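Local coordinates for protein alanine dehydrogenase/pyridine nucleotide transhydrogenase (Mycobacterium smegmatis str. MC2 155, PDB 3P2Y) that probably takes part in transferring hydride between NADH and NADP, a reaction thought to be coupled to proton pumping across the membrane, at residues A[158-163]-A[329-334]. Residues are numbered along the deposited sequence; the frame is centred on the assembly and turned at random.
Sequences YKAVLL and LNLPAT. With EDO (1,2-ethanediol), chain G.
Lys-159, on the long helix 148-167, meets Thr-334 and Leu-331 in the loop that joins strand 323-326 to helix 336-354, so the contact ties the helix leading into the Rossmann-type dinucleotide-binding domain to a connection leaving the last parallel strand of that domain's sheet. The lysine chain does not reach out straight. It bends at each of its last three torsions (chi2 -52°, chi3 -56°) and curls back, running past the Thr-334 side chain in the opposite direction, with CG 3.6 Å from Thr-334 OG1. At its end NZ donates a hydrogen bond to the same hydroxyl oxygen, NZ to OG1 2.8 Å. That hydroxyl in turn gives its own proton to the carbonyl oxygen of Leu-331, lying in the carbonyl plane on a lone pair, with OG1 to O 2.6 Å. The direction of the threonine hydroxyl is therefore set, and its oxygen is turned to the ammonium as an acceptor. The carbonyl of Leu-331 also receives the backbone N of Thr-334. Ser-166 O of the second subunit is a further acceptor for the ammonium, which brings the lysine into the dimer interface. Beside this polar chain, Leu-331 points its two methyls at the helix: CD1 lies 3.8 Å from the backbone N of Ala-160 and packs against its CB, while CD2 faces Lys-159 CB more loosely at 4.2 Å. A 1,2-ethanediol molecule, probably from the crystallisation liquor, bridges the two ends of Lys-159: its O1 donates to the backbone O, and its O2 accepts from NZ, each bond 2.8 Å long.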
ATOM      1  N   TYR A 158      -4.399  -6.734  -7.825  1.00  7.44           N
ATOM      2  CA  TYR A 158      -4.710  -5.447  -7.170  1.00  7.90           C
ATOM      3  C   TYR A 158      -3.728  -5.164  -6.026  1.00  8.28           C
ATOM      4  O   TYR A 158      -3.125  -4.077  -5.950  1.00  7.86           O
ATOM      5  CB  TYR A 158      -6.163  -5.517  -6.662  1.00  8.32           C
ATOM      6  CG  TYR A 158      -6.589  -4.434  -5.724  1.00  7.08           C
ATOM      7  CD1 TYR A 158      -6.896  -3.166  -6.198  1.00  8.05           C
ATOM      8  CD2 TYR A 158      -6.710  -4.689  -4.358  1.00  7.70           C
ATOM      9  CE1 TYR A 158      -7.305  -2.151  -5.325  1.00  7.64           C
ATOM     10  CE2 TYR A 158      -7.127  -3.675  -3.464  1.00  7.24           C
ATOM     11  CZ  TYR A 158      -7.441  -2.416  -3.974  1.00  7.86           C
ATOM     12  OH  TYR A 158      -7.855  -1.400  -3.126  1.00  8.31           O
ATOM     13  N   LYS A 159      -3.544  -6.143  -5.141  1.00  7.81           N
ATOM     14  CA  LYS A 159      -2.645  -5.914  -3.982  1.00  7.57           C
ATOM     15  C   LYS A 159      -1.175  -5.811  -4.416  1.00  8.88           C
ATOM     16  O   LYS A 159      -0.368  -5.167  -3.714  1.00  8.75           O
ATOM     17  CB  LYS A 159      -2.820  -7.020  -2.938  1.00  6.96           C
ATOM     18  CG  LYS A 159      -4.190  -6.999  -2.223  1.00  8.75           C
ATOM     19  CD  LYS A 159      -4.552  -5.643  -1.620  1.00  6.12           C
ATOM     20  CE  LYS A 159      -3.479  -5.080  -0.608  1.00  6.55           C
ATOM     21  NZ  LYS A 159      -3.584  -5.883   0.726  1.00  7.08           N
ATOM     22  N   ALA A 160      -0.823  -6.430  -5.550  1.00  8.14           N
ATOM     23  CA  ALA A 160       0.565  -6.305  -6.098  1.00  8.74           C
ATOM     24  C   ALA A 160       0.907  -4.861  -6.428  1.00  9.07           C
ATOM     25  O   ALA A 160       2.018  -4.385  -6.142  1.00  8.61           O
ATOM     26  CB  ALA A 160       0.778  -7.223  -7.372  1.00  8.96           C
ATOM     27  N   VAL A 161      -0.060  -4.146  -7.021  1.00  8.10           N
ATOM     28  CA  VAL A 161       0.145  -2.733  -7.335  1.00  8.83           C
ATOM     29  C   VAL A 161       0.238  -1.901  -6.074  1.00  8.19           C
ATOM     30  O   VAL A 161       1.076  -0.983  -6.000  1.00  6.99           O
ATOM     31  CB  VAL A 161      -0.970  -2.175  -8.285  1.00  8.10           C
ATOM     32  CG1 VAL A 161      -0.837  -0.632  -8.467  1.00  9.16           C
ATOM     33  CG2 VAL A 161      -0.820  -2.869  -9.614  1.00 11.38           C
ATOM     34  N   LEU A 162      -0.656  -2.140  -5.111  1.00  6.85           N
ATOM     35  CA  LEU A 162      -0.550  -1.376  -3.863  1.00  6.94           C
ATOM     36  C   LEU A 162       0.826  -1.574  -3.217  1.00  6.73           C
ATOM     37  O   LEU A 162       1.402  -0.629  -2.654  1.00  6.47           O
ATOM     38  CB  LEU A 162      -1.679  -1.724  -2.859  1.00  6.13           C
ATOM     39  CG  LEU A 162      -3.079  -1.309  -3.339  1.00  7.25           C
ATOM     40  CD1 LEU A 162      -4.119  -1.697  -2.276  1.00  6.04           C
ATOM     41  CD2 LEU A 162      -3.117   0.190  -3.583  1.00 10.92           C
ATOM     42  N   LEU A 163       1.345  -2.794  -3.318  1.00  6.48           N
ATOM     43  CA  LEU A 163       2.639  -3.103  -2.672  1.00  6.12           C
ATOM     44  C   LEU A 163       3.741  -2.377  -3.423  1.00  6.81           C
ATOM     45  O   LEU A 163       4.606  -1.753  -2.796  1.00  6.42           O
ATOM     46  CB  LEU A 163       2.895  -4.623  -2.695  1.00  6.26           C
ATOM     47  CG  LEU A 163       4.242  -5.068  -2.113  1.00  6.87           C
ATOM     48  CD1 LEU A 163       4.404  -4.590  -0.643  1.00  8.99           C
ATOM     49  CD2 LEU A 163       4.376  -6.618  -2.231  1.00  8.55           C
ATOM     50  N   LEU A 329       4.105 -13.904  -0.968  1.00 11.71           N
ATOM     51  CA  LEU A 329       3.686 -15.289  -1.239  1.00 12.24           C
ATOM     52  C   LEU A 329       2.192 -15.552  -1.086  1.00 12.26           C
ATOM     53  O   LEU A 329       1.690 -16.582  -1.583  1.00 12.12           O
ATOM     54  CB  LEU A 329       4.468 -16.281  -0.380  1.00 13.31           C
ATOM     55  CG  LEU A 329       5.968 -16.245  -0.680  1.00 13.98           C
ATOM     56  CD1 LEU A 329       6.680 -17.108   0.363  1.00 15.95           C
ATOM     57  CD2 LEU A 329       6.325 -16.718  -2.150  1.00 15.89           C
ATOM     58  N   ASN A 330       1.474 -14.648  -0.423  1.00 10.77           N
ATOM     59  CA  ASN A 330       0.034 -14.890  -0.284  1.00 10.54           C
ATOM     60  C   ASN A 330      -0.712 -13.583  -0.282  1.00 10.11           C
ATOM     61  O   ASN A 330      -1.172 -13.112   0.765  1.00 10.22           O
ATOM     62  CB  ASN A 330      -0.242 -15.730   0.984  1.00 11.25           C
ATOM     63  CG  ASN A 330      -1.689 -16.255   1.059  1.00 11.72           C
ATOM     64  OD1 ASN A 330      -2.553 -15.908   0.225  1.00 12.16           O
ATOM     65  ND2 ASN A 330      -1.960 -17.090   2.087  1.00  8.99           N
ATOM     66  N   LEU A 331      -0.772 -12.937  -1.453  1.00  8.28           N
ATOM     67  CA  LEU A 331      -1.479 -11.656  -1.510  1.00  7.87           C
ATOM     68  C   LEU A 331      -3.000 -11.736  -1.203  1.00  7.71           C
ATOM     69  O   LEU A 331      -3.539 -10.808  -0.594  1.00  8.01           O
ATOM     70  CB  LEU A 331      -1.205 -10.934  -2.836  1.00  6.92           C
ATOM     71  CG  LEU A 331       0.230 -10.398  -2.916  1.00  9.28           C
ATOM     72  CD1 LEU A 331       0.443  -9.825  -4.337  1.00 12.04           C
ATOM     73  CD2 LEU A 331       0.502  -9.276  -1.876  1.00 11.84           C
ATOM     74  N   PRO A 332      -3.689 -12.838  -1.597  1.00  7.68           N
ATOM     75  CA  PRO A 332      -5.100 -12.976  -1.223  1.00  8.43           C
ATOM     76  C   PRO A 332      -5.349 -12.863   0.284  1.00  9.62           C
ATOM     77  O   PRO A 332      -6.334 -12.224   0.703  1.00  9.63           O
ATOM     78  CB  PRO A 332      -5.456 -14.393  -1.747  1.00  9.02           C
ATOM     79  CG  PRO A 332      -4.648 -14.455  -3.031  1.00  7.07           C
ATOM     80  CD  PRO A 332      -3.273 -13.931  -2.502  1.00  8.08           C
ATOM     81  N   ALA A 333      -4.442 -13.436   1.088  1.00  9.05           N
ATOM     82  CA  ALA A 333      -4.562 -13.369   2.546  1.00  9.78           C
ATOM     83  C   ALA A 333      -4.443 -11.921   3.067  1.00  9.24           C
ATOM     84  O   ALA A 333      -4.943 -11.606   4.137  1.00  9.17           O
ATOM     85  CB  ALA A 333      -3.515 -14.267   3.216  1.00  9.13           C
ATOM     86  N   THR A 334      -3.825 -11.033   2.286  1.00  8.24           N
ATOM     87  CA  THR A 334      -3.693  -9.632   2.713  1.00  8.47           C
ATOM     88  C   THR A 334      -4.961  -8.792   2.516  1.00  8.54           C
ATOM     89  O   THR A 334      -5.003  -7.635   2.920  1.00  8.99           O
ATOM     90  CB  THR A 334      -2.516  -8.893   2.058  1.00  7.91           C
ATOM     91  OG1 THR A 334      -2.820  -8.602   0.677  1.00  9.63           O
ATOM     92  CG2 THR A 334      -1.218  -9.714   2.165  1.00  8.62           C
TER
HETATM   93  C1  EDO G 366       0.041  -6.202  -0.152  1.00 15.23           C
HETATM   94  O1  EDO G 366      -0.167  -5.018  -0.941  1.00  8.26           O
HETATM   95  C2  EDO G 366       0.152  -5.840   1.343  1.00 15.45           C
HETATM   96  O2  EDO G 366      -1.109  -5.412   1.925  1.00 10.70           O